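Local coordinates for protein membrane-bound lytic murein transglycosylase (PDB 2PNW) that probably cleaves the glycan strands of bacterial peptidoglycan as a membrane-bound lytic murein transglycosylase related to MltA, at residues A[103-109]-A[191-197]; A[184-188]-A[258-262]; A[282-288]-A[334-340]. One frame throughout, in Å; residues are numbered along the deposited sequence.

Contact 1: A[103-109]-A[191-197]; sequences EPELEVS and AARLVFP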
loop_
_atom_site.group_PDB
_atom_site.type_symbol
_atom_site.label_atom_id
_atom_site.label_comp_id
_atom_site.label_asym_id
_atom_site.label_seq_id
_atom_site.Cartn_x
_atom_site.Cartn_y
_atom_site.Cartn_z
ATOM N N GLU A 103 -6.527 0.442 6.695
ATOM C CA GLU A 103 -6.825 -0.963 6.979
ATOM C C GLU A 103 -8.290 -1.012 7.412
ATOM O O GLU A 103 -8.593 -0.561 8.539
ATOM C CB GLU A 103 -5.976 -1.451 8.157
ATOM C CG GLU A 103 -6.061 -2.962 8.416
ATOM C CD GLU A 103 -5.291 -3.418 9.686
ATOM O OE1 GLU A 103 -5.075 -2.605 10.624
ATOM O OE2 GLU A 103 -4.967 -4.625 9.770
ATOM N N PRO A 104 -9.201 -1.535 6.551
ATOM C CA PRO A 104 -10.581 -1.581 7.014
ATOM C C PRO A 104 -10.852 -2.636 8.070
ATOM O O PRO A 104 -10.162 -3.667 8.159
ATOM C CB PRO A 104 -11.393 -1.923 5.733
ATOM C CG PRO A 104 -10.433 -1.705 4.564
ATOM C CD PRO A 104 -9.077 -2.019 5.162
ATOM N N GLU A 105 -11.877 -2.381 8.864
ATOM C CA GLU A 105 -12.443 -3.400 9.696
ATOM C C GLU A 105 -13.570 -4.054 8.879
ATOM O O GLU A 105 -14.429 -3.349 8.332
ATOM C CB GLU A 105 -12.964 -2.738 10.973
ATOM C CG GLU A 105 -13.433 -3.696 11.990
ATOM C CD GLU A 105 -13.729 -3.003 13.315
ATOM O OE1 GLU A 105 -12.766 -2.641 14.027
ATOM O OE2 GLU A 105 -14.924 -2.836 13.627
ATOM N N LEU A 106 -13.561 -5.378 8.782
ATOM C CA LEU A 106 -14.556 -6.102 8.010
ATOM C C LEU A 106 -15.263 -7.133 8.874
ATOM O O LEU A 106 -14.615 -8.019 9.440
ATOM C CB LEU A 106 -13.884 -6.798 6.823
ATOM C CG LEU A 106 -14.768 -7.553 5.817
ATOM C CD1 LEU A 106 -15.687 -6.595 5.041
ATOM C CD2 LEU A 106 -13.933 -8.376 4.847
ATOM N N GLU A 107 -16.594 -7.022 8.980
ATOM C CA GLU A 107 -17.396 -8.034 9.655
ATOM C C GLU A 107 -17.389 -9.342 8.890
ATOM O O GLU A 107 -17.643 -9.367 7.665
ATOM C CB GLU A 107 -18.858 -7.559 9.821
ATOM C CG GLU A 107 -18.981 -6.380 10.789
ATOM C CD GLU A 107 -20.424 -5.884 10.939
ATOM O OE1 GLU A 107 -21.359 -6.460 10.311
ATOM O OE2 GLU A 107 -20.610 -4.900 11.688
ATOM N N VAL A 108 -17.144 -10.432 9.622
ATOM C CA VAL A 108 -17.117 -11.773 9.047
ATOM C C VAL A 108 -17.741 -12.806 9.963
ATOM O O VAL A 108 -18.065 -12.495 11.119
ATOM C CB VAL A 108 -15.657 -12.217 8.705
ATOM C CG1 VAL A 108 -15.027 -11.230 7.710
ATOM C CG2 VAL A 108 -14.796 -12.314 9.984
ATOM N N SER A 109 -17.912 -14.013 9.429
ATOM C CA SER A 109 -18.304 -15.169 10.180
ATOM C C SER A 109 -17.413 -16.360 9.833
ATOM O O SER A 109 -16.882 -16.486 8.708
ATOM C CB SER A 109 -19.769 -15.530 9.902
ATOM O OG SER A 109 -20.127 -16.714 10.602
ATOM N N ALA A 191 -5.254 -5.214 3.099
ATOM C CA ALA A 191 -5.235 -5.731 4.473
ATOM C C ALA A 191 -6.565 -5.439 5.138
ATOM O O ALA A 191 -7.314 -4.567 4.670
ATOM C CB ALA A 191 -4.109 -5.067 5.264
ATOM N N ALA A 192 -6.855 -6.133 6.240
ATOM C CA ALA A 192 -8.064 -5.810 6.994
ATOM C C ALA A 192 -7.958 -6.356 8.388
ATOM O O ALA A 192 -7.209 -7.308 8.627
ATOM C CB ALA A 192 -9.284 -6.438 6.314
ATOM N N ARG A 193 -8.748 -5.771 9.287
ATOM C CA ARG A 193 -9.028 -6.390 10.584
ATOM C C ARG A 193 -10.386 -7.079 10.510
ATOM O O ARG A 193 -11.395 -6.415 10.357
ATOM C CB ARG A 193 -9.027 -5.319 11.678
ATOM C CG ARG A 193 -7.699 -4.607 11.776
ATOM C CD ARG A 193 -7.360 -4.078 13.160
ATOM N NE ARG A 193 -8.541 -3.787 13.981
ATOM C CZ ARG A 193 -8.574 -3.962 15.299
ATOM N NH1 ARG A 193 -7.498 -4.436 15.927
ATOM N NH2 ARG A 193 -9.673 -3.676 15.990
ATOM N N LEU A 194 -10.406 -8.408 10.587
ATOM C CA LEU A 194 -11.652 -9.164 10.513
ATOM C C LEU A 194 -12.267 -9.254 11.916
ATOM O O LEU A 194 -11.564 -9.632 12.877
ATOM C CB LEU A 194 -11.393 -10.573 9.963
ATOM C CG LEU A 194 -10.643 -10.715 8.628
ATOM C CD1 LEU A 194 -10.640 -12.180 8.222
ATOM C CD2 LEU A 194 -11.349 -9.836 7.550
ATOM N N VAL A 195 -13.543 -8.894 12.046
ATOM C CA VAL A 195 -14.226 -8.942 13.350
ATOM C C VAL A 195 -15.364 -9.950 13.264
ATOM O O VAL A 195 -16.256 -9.835 12.402
ATOM C CB VAL A 195 -14.796 -7.568 13.767
ATOM C CG1 VAL A 195 -15.247 -7.600 15.249
ATOM C CG2 VAL A 195 -13.764 -6.491 13.593
ATOM N N PHE A 196 -15.328 -10.946 14.152
ATOM C CA PHE A 196 -16.296 -12.042 14.118
ATOM C C PHE A 196 -17.465 -11.722 15.085
ATOM O O PHE A 196 -17.344 -10.820 15.908
ATOM C CB PHE A 196 -15.605 -13.337 14.534
ATOM C CG PHE A 196 -14.639 -13.880 13.509
ATOM C CD1 PHE A 196 -14.993 -14.976 12.722
ATOM C CD2 PHE A 196 -13.381 -13.319 13.350
ATOM C CE1 PHE A 196 -14.101 -15.502 11.772
ATOM C CE2 PHE A 196 -12.472 -13.832 12.397
ATOM C CZ PHE A 196 -12.837 -14.934 11.620
ATOM N N PRO A 197 -18.581 -12.464 14.995
ATOM C CA PRO A 197 -19.768 -12.161 15.806
ATOM C C PRO A 197 -19.550 -12.362 17.311
ATOM O O PRO A 197 -20.277 -11.789 18.121
ATOM C CB PRO A 197 -20.820 -13.139 15.262
ATOM C CG PRO A 197 -20.334 -13.504 13.901
ATOM C CD PRO A 197 -18.838 -13.611 14.117
#
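Arg193 N gives a hydrogen bond to Pro104 O at 2.8 Å and starts the pairing of 103-109 with 191-197. Arg193 O then takes Leu106 N, and Leu106 O takes Val195 N. The last bond runs from Val108 N to Val195 O at 3.0 Å. Donors and acceptors switch between the two segments in parallel register, with Glu105 beside Arg193 and Glu107 beside Val195. Glu105 OE1 lies in the plane of the Arg193 guanidinium at its edge, but the salt bridge to NH2 is long at 3.8 Å. The carboxylate of Glu103 lies against Arg193 differently: its OE2 is 3.4 Å from Arg193 CG, and the two side chains cross at about a right angle. The polar end of Glu103 is held by Arg203 and Ser341. This pairing belongs to the MltA-specific insert domain, where strand 96-109 runs parallel to strand 191-195. Strand 201-209 continues the sheet beyond 191-195. On the face of Glu105, its CG packs on Val195 CG2 at 3.2 Å. On the other face, Leu106 and Leu194 lie side by side and point the same way, their CD2 atoms 4.0 Å apart. Val108 CG2 sits over the centre of the Phe196 ring, 3.5 Å from the centroid and 5° off the ring normal. This is a CH-pi contact. With chi1 -59°, Val108 CG1 lies anti to the carbonyl carbon and CG2 falls between the backbone N and the carbonyl carbon, over the ring. Val108 CG1 turns instead to Leu194 CD2 at 3.9 Å.

Contact 2: A[184-188]-A[258-262]; sequences FFVHV and YIFFR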
loop_
_atom_site.group_PDB
_atom_site.type_symbol
_atom_site.label_atom_id
_atom_site.label_comp_id
_atom_site.label_asym_id
_atom_site.label_seq_id
_atom_site.Cartn_x
_atom_site.Cartn_y
_atom_site.Cartn_z
ATOM N N PHE A 184 -14.480 -6.200 -1.533
ATOM C CA PHE A 184 -13.744 -5.612 -2.662
ATOM C C PHE A 184 -12.771 -4.526 -2.227
ATOM O O PHE A 184 -11.590 -4.517 -2.637
ATOM C CB PHE A 184 -14.719 -5.087 -3.764
ATOM C CG PHE A 184 -14.007 -4.625 -5.024
ATOM C CD1 PHE A 184 -13.760 -5.519 -6.063
ATOM C CD2 PHE A 184 -13.555 -3.314 -5.143
ATOM C CE1 PHE A 184 -13.127 -5.097 -7.247
ATOM C CE2 PHE A 184 -12.898 -2.880 -6.321
ATOM C CZ PHE A 184 -12.678 -3.799 -7.369
ATOM N N PHE A 185 -13.236 -3.583 -1.409
ATOM C CA PHE A 185 -12.345 -2.525 -0.940
ATOM C C PHE A 185 -11.194 -3.020 -0.044
ATOM O O PHE A 185 -10.129 -2.426 -0.041
ATOM C CB PHE A 185 -13.135 -1.422 -0.257
ATOM C CG PHE A 185 -13.683 -0.408 -1.228
ATOM C CD1 PHE A 185 -12.968 0.757 -1.506
ATOM C CD2 PHE A 185 -14.890 -0.635 -1.887
ATOM C CE1 PHE A 185 -13.458 1.700 -2.418
ATOM C CE2 PHE A 185 -15.395 0.301 -2.800
ATOM C CZ PHE A 185 -14.697 1.473 -3.055
ATOM N N VAL A 186 -11.427 -4.094 0.695
ATOM C CA VAL A 186 -10.324 -4.799 1.397
ATOM C C VAL A 186 -9.265 -5.342 0.400
ATOM O O VAL A 186 -8.067 -5.197 0.620
ATOM C CB VAL A 186 -10.897 -5.911 2.307
ATOM C CG1 VAL A 186 -9.793 -6.893 2.774
ATOM C CG2 VAL A 186 -11.635 -5.249 3.495
ATOM N N HIS A 187 -9.693 -5.943 -0.706
ATOM C CA HIS A 187 -8.733 -6.318 -1.763
ATOM C C HIS A 187 -7.930 -5.108 -2.221
ATOM O O HIS A 187 -6.722 -5.214 -2.408
ATOM C CB HIS A 187 -9.449 -6.932 -2.981
ATOM C CG HIS A 187 -9.919 -8.348 -2.772
ATOM N ND1 HIS A 187 -9.642 -9.355 -3.673
ATOM C CD2 HIS A 187 -10.617 -8.930 -1.760
ATOM C CE1 HIS A 187 -10.165 -10.491 -3.238
ATOM N NE2 HIS A 187 -10.769 -10.259 -2.085
ATOM N N VAL A 188 -8.595 -3.961 -2.404
ATOM C CA VAL A 188 -7.915 -2.753 -2.878
ATOM C C VAL A 188 -6.902 -2.242 -1.853
ATOM O O VAL A 188 -5.763 -1.870 -2.219
ATOM C CB VAL A 188 -8.943 -1.634 -3.232
ATOM C CG1 VAL A 188 -8.247 -0.352 -3.684
ATOM C CG2 VAL A 188 -9.883 -2.127 -4.339
ATOM N N TYR A 258 -7.305 -10.482 -8.347
ATOM C CA TYR A 258 -7.973 -10.977 -7.133
ATOM C C TYR A 258 -6.878 -11.233 -6.112
ATOM O O TYR A 258 -5.852 -11.849 -6.446
ATOM C CB TYR A 258 -8.704 -12.289 -7.434
ATOM C CG TYR A 258 -9.640 -12.785 -6.326
ATOM C CD1 TYR A 258 -10.999 -12.473 -6.350
ATOM C CD2 TYR A 258 -9.163 -13.560 -5.265
ATOM C CE1 TYR A 258 -11.882 -12.923 -5.317
ATOM C CE2 TYR A 258 -10.026 -14.015 -4.242
ATOM C CZ TYR A 258 -11.387 -13.707 -4.295
ATOM O OH TYR A 258 -12.248 -14.161 -3.302
ATOM N N ILE A 259 -7.106 -10.746 -4.897
ATOM C CA ILE A 259 -6.109 -10.797 -3.819
ATOM C C ILE A 259 -6.352 -11.997 -2.908
ATOM O O ILE A 259 -7.493 -12.262 -2.490
ATOM C CB ILE A 259 -6.095 -9.483 -2.971
ATOM C CG1 ILE A 259 -5.869 -8.251 -3.860
ATOM C CG2 ILE A 259 -5.021 -9.589 -1.797
ATOM C CD1 ILE A 259 -4.653 -8.380 -4.856
ATOM N N PHE A 260 -5.284 -12.753 -2.639
ATOM C CA PHE A 260 -5.340 -13.828 -1.621
ATOM C C PHE A 260 -4.572 -13.369 -0.390
ATOM O O PHE A 260 -3.627 -12.599 -0.503
ATOM C CB PHE A 260 -4.744 -15.138 -2.164
ATOM C CG PHE A 260 -5.490 -15.667 -3.348
ATOM C CD1 PHE A 260 -6.697 -16.336 -3.160
ATOM C CD2 PHE A 260 -5.033 -15.442 -4.640
ATOM C CE1 PHE A 260 -7.413 -16.824 -4.251
ATOM C CE2 PHE A 260 -5.752 -15.940 -5.743
ATOM C CZ PHE A 260 -6.953 -16.612 -5.528
ATOM N N PHE A 261 -5.042 -13.795 0.782
ATOM C CA PHE A 261 -4.594 -13.236 2.055
ATOM C C PHE A 261 -3.986 -14.327 2.924
ATOM O O PHE A 261 -4.203 -15.531 2.700
ATOM C CB PHE A 261 -5.801 -12.584 2.806
ATOM C CG PHE A 261 -6.364 -11.372 2.113
ATOM C CD1 PHE A 261 -5.880 -10.109 2.393
ATOM C CD2 PHE A 261 -7.384 -11.512 1.165
ATOM C CE1 PHE A 261 -6.400 -8.949 1.739
ATOM C CE2 PHE A 261 -7.896 -10.387 0.506
ATOM C CZ PHE A 261 -7.408 -9.109 0.789
ATOM N N ARG A 262 -3.221 -13.890 3.926
ATOM C CA ARG A 262 -2.772 -14.742 5.024
ATOM C C ARG A 262 -3.064 -14.003 6.328
ATOM O O ARG A 262 -3.073 -12.777 6.362
ATOM C CB ARG A 262 -1.253 -14.991 4.935
ATOM C CG ARG A 262 -0.422 -13.715 5.051
ATOM C CD ARG A 262 1.097 -14.001 4.974
ATOM N NE ARG A 262 1.932 -12.823 5.286
ATOM C CZ ARG A 262 2.314 -12.453 6.518
ATOM N NH1 ARG A 262 1.919 -13.123 7.599
ATOM N NH2 ARG A 262 3.079 -11.377 6.677
HETATM O O HOH W 1 -11.617 -12.716 -1.024
#
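His187 of helix 180-189 makes two edge-to-face ring pairs, with Tyr258 just before strand 259-263 and with Phe261 within it. In the first, His187 CE1 points at the centre of the Tyr258 face, with the centroids 4.6 Å apart and the planes at 76°. In the second, His187 offers a face. The edge of Phe261 comes over it, CE2 lying 3.8 Å from His187 CD2 and offset toward the rim. The imidazole is thus edge to one ring and face to the other, and the three rings form an aromatic cluster. His187 CG is anti to its carbonyl carbon (chi1 -75°), and this carries the ring from the helix toward the strand.

The polar contact lies at NE2 of the imidazole. A water bridges His187 NE2 and Tyr258 OH, 2.8 Å from each. It sits in the imidazole plane.

Apolar packing adds to this. Ile259 and His187 slide past each other in opposite directions, with Ile259 CG1 3.9 Å from His187 CB. Val186 CG1 meets Phe261 CZ at 3.8 Å.

The helix and strand axes are at 80°, so the helix lies across the strand within the MltA-specific insert domain. Arg159 of helix 159-163 touches both His187 and Tyr258. Phe261 also packs on Ile204 of strand 201-209 and on Ile120 of strand 118-121.

Contact 3: A[282-288]-A[334-340]; sequences VAGRALA and RGDIFTG
Phe338 turns its ring edge to Val282 and also touches Ala283, where the loop 282-285 leads into strand 286-288. The pairing lies in the 3D domain, a family of the double-psi beta-barrel clan, and strand 286-288 runs antiparallel to 334-340. Phe338 CG is anti to the backbone N (chi1 -179°). This lays the ring along the loop, with CD2 3.6 Å from Ala283 CA and Val282 O near the ring plane. Gly340 N of the same strand lies over the centre of one ring face. The ring also meets Phe101 of strand 96-109, their planes at about 55°. At its base, Phe338 CB packs against Ala286 CB.

Further along, the methyl of Ala288 faces Asp336 CB at 3.7 Å, on one face of the sheet. These two residues make a hydrogen-bonded pair: Ala288 N donates to Asp336 O at 2.8 Å and Asp336 N to Ala288 O at 3.0 Å. The carboxylate of Asp336 leads away from this contact, and its OD1 is bound by Thr99. Leu287 and Ile337 form the next, non-hydrogen-bonded pair on the opposite face. Leu287 CD1 reaches Ile337 CG1 at 4.1 Å and also lies 3.9 Å from Gly335 CA. On its other edge, strand 286-288 is bonded to strand 316-324 through Leu287.

Phe338 is gripped by backbone bonds at both its polar atoms. Its N gives a nearly straight bond to Ala286 O. Just before the short strand, Gly284 takes a positive phi of 78°, and its N donates to Phe338 O at 2.7 Å, nearly along the C=O axis.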
loop_
_atom_site.group_PDB
_atom_site.type_symbol
_atom_site.label_atom_id
_atom_site.label_comp_id
_atom_site.label_asym_id
_atom_site.label_seq_id
_atom_site.Cartn_x
_atom_site.Cartn_y
_atom_site.Cartn_z
ATOM N N VAL A 282 2.521 2.464 10.033
ATOM C CA VAL A 282 2.303 3.389 11.159
ATOM C C VAL A 282 1.333 4.446 10.646
ATOM O O VAL A 282 1.643 5.141 9.664
ATOM C CB VAL A 282 3.613 4.108 11.543
ATOM C CG1 VAL A 282 3.357 5.125 12.682
ATOM C CG2 VAL A 282 4.710 3.082 11.944
ATOM N N ALA A 283 0.171 4.551 11.291
ATOM C CA ALA A 283 -0.851 5.507 10.871
ATOM C C ALA A 283 -0.272 6.899 10.718
ATOM O O ALA A 283 0.384 7.407 11.641
ATOM C CB ALA A 283 -2.016 5.524 11.883
ATOM N N GLY A 284 -0.512 7.501 9.557
ATOM C CA GLY A 284 -0.103 8.869 9.282
ATOM C C GLY A 284 1.376 9.026 8.947
ATOM O O GLY A 284 1.806 10.113 8.595
ATOM N N ARG A 285 2.158 7.945 9.021
ATOM C CA ARG A 285 3.607 8.063 8.805
ATOM C C ARG A 285 4.177 7.073 7.785
ATOM O O ARG A 285 5.364 7.125 7.491
ATOM C CB ARG A 285 4.366 7.911 10.135
ATOM C CG ARG A 285 4.116 9.051 11.141
ATOM C CD ARG A 285 4.927 10.272 10.759
ATOM N NE ARG A 285 4.462 11.444 11.504
ATOM C CZ ARG A 285 5.084 12.619 11.515
ATOM N NH1 ARG A 285 6.214 12.790 10.832
ATOM N NH2 ARG A 285 4.554 13.632 12.213
ATOM N N ALA A 286 3.352 6.148 7.296
ATOM C CA ALA A 286 3.762 5.212 6.268
ATOM C C ALA A 286 3.221 5.612 4.901
ATOM O O ALA A 286 2.019 5.895 4.746
ATOM C CB ALA A 286 3.292 3.794 6.611
ATOM N N LEU A 287 4.098 5.583 3.900
ATOM C CA LEU A 287 3.730 5.973 2.544
ATOM C C LEU A 287 3.946 4.784 1.631
ATOM O O LEU A 287 4.956 4.097 1.752
ATOM C CB LEU A 287 4.647 7.100 2.092
ATOM C CG LEU A 287 4.413 7.779 0.736
ATOM C CD1 LEU A 287 3.146 8.650 0.759
ATOM C CD2 LEU A 287 5.627 8.620 0.380
ATOM N N ALA A 288 3.016 4.560 0.701
ATOM C CA ALA A 288 3.208 3.545 -0.339
ATOM C C ALA A 288 3.767 4.283 -1.538
ATOM O O ALA A 288 3.367 5.429 -1.804
ATOM C CB ALA A 288 1.907 2.838 -0.685
ATOM N N ARG A 334 4.633 9.886 -6.789
ATOM C CA ARG A 334 3.294 9.393 -6.504
ATOM C C ARG A 334 3.303 8.627 -5.177
ATOM O O ARG A 334 4.197 7.796 -4.943
ATOM C CB ARG A 334 2.843 8.471 -7.637
ATOM C CG ARG A 334 1.437 7.917 -7.499
ATOM C CD ARG A 334 0.346 8.943 -7.758
ATOM N NE ARG A 334 -0.953 8.259 -7.793
ATOM C CZ ARG A 334 -1.736 8.040 -6.737
ATOM N NH1 ARG A 334 -1.392 8.464 -5.531
ATOM N NH2 ARG A 334 -2.887 7.396 -6.901
ATOM N N GLY A 335 2.317 8.884 -4.319
ATOM C CA GLY A 335 2.262 8.198 -3.025
ATOM C C GLY A 335 0.874 7.934 -2.497
ATOM O O GLY A 335 -0.098 8.608 -2.868
ATOM N N ASP A 336 0.771 6.942 -1.619
ATOM C CA ASP A 336 -0.489 6.632 -0.974
ATOM C C ASP A 336 -0.204 6.719 0.523
ATOM O O ASP A 336 0.600 5.937 1.056
ATOM C CB ASP A 336 -0.895 5.212 -1.322
ATOM C CG ASP A 336 -2.374 5.065 -1.644
ATOM O OD1 ASP A 336 -3.120 6.047 -1.614
ATOM O OD2 ASP A 336 -2.784 3.939 -1.950
ATOM N N ILE A 337 -0.872 7.652 1.191
ATOM C CA ILE A 337 -0.680 7.909 2.628
ATOM C C ILE A 337 -1.529 6.943 3.443
ATOM O O ILE A 337 -2.750 6.860 3.248
ATOM C CB ILE A 337 -1.114 9.365 3.001
ATOM C CG1 ILE A 337 -0.224 10.405 2.304
ATOM C CG2 ILE A 337 -1.154 9.564 4.523
ATOM C CD1 ILE A 337 -0.894 11.776 2.184
ATOM N N PHE A 338 -0.886 6.200 4.346
ATOM C CA PHE A 338 -1.601 5.299 5.238
ATOM C C PHE A 338 -2.247 6.074 6.388
ATOM O O PHE A 338 -1.546 6.662 7.203
ATOM C CB PHE A 338 -0.664 4.220 5.826
ATOM C CG PHE A 338 -1.378 3.236 6.738
ATOM C CD1 PHE A 338 -2.353 2.376 6.216
ATOM C CD2 PHE A 338 -1.058 3.151 8.101
ATOM C CE1 PHE A 338 -3.030 1.444 7.048
ATOM C CE2 PHE A 338 -1.723 2.233 8.955
ATOM C CZ PHE A 338 -2.725 1.380 8.423
ATOM N N THR A 339 -3.581 6.072 6.467
ATOM C CA THR A 339 -4.254 6.878 7.495
ATOM C C THR A 339 -4.538 6.129 8.785
ATOM O O THR A 339 -4.885 6.757 9.800
ATOM C CB THR A 339 -5.581 7.503 6.997
ATOM O OG1 THR A 339 -6.468 6.461 6.633
ATOM C CG2 THR A 339 -5.365 8.431 5.818
ATOM N N GLY A 340 -4.421 4.803 8.771
ATOM C CA GLY A 340 -4.699 4.021 9.971
ATOM C C GLY A 340 -5.706 2.918 9.718
ATOM O O GLY A 340 -5.904 2.502 8.570
#

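Contacts 1 and 2 lie in the MltA-specific insert domain, and contact 3 lies in the 3D domain. The centres of contacts 1 and 2 are about 12 Å apart. Their segments alternate along the chain, and they meet where Val186 packs on Ala192, Pro104 and Leu106. Helix 180-189 leads straight into strand 191-195. Contact 3 comes later in the chain, its centre about 20 Å from the centre of contact 1 and about 18 Å from that of contact 2. Strand 96-109 links the two domains: it pairs with 191-195 in contact 1 and with 334-341 beside contact 3. A probable hydrogen bond from Glu103 N to Gly340 O (2.9 Å) joins contacts 1 and 3 there.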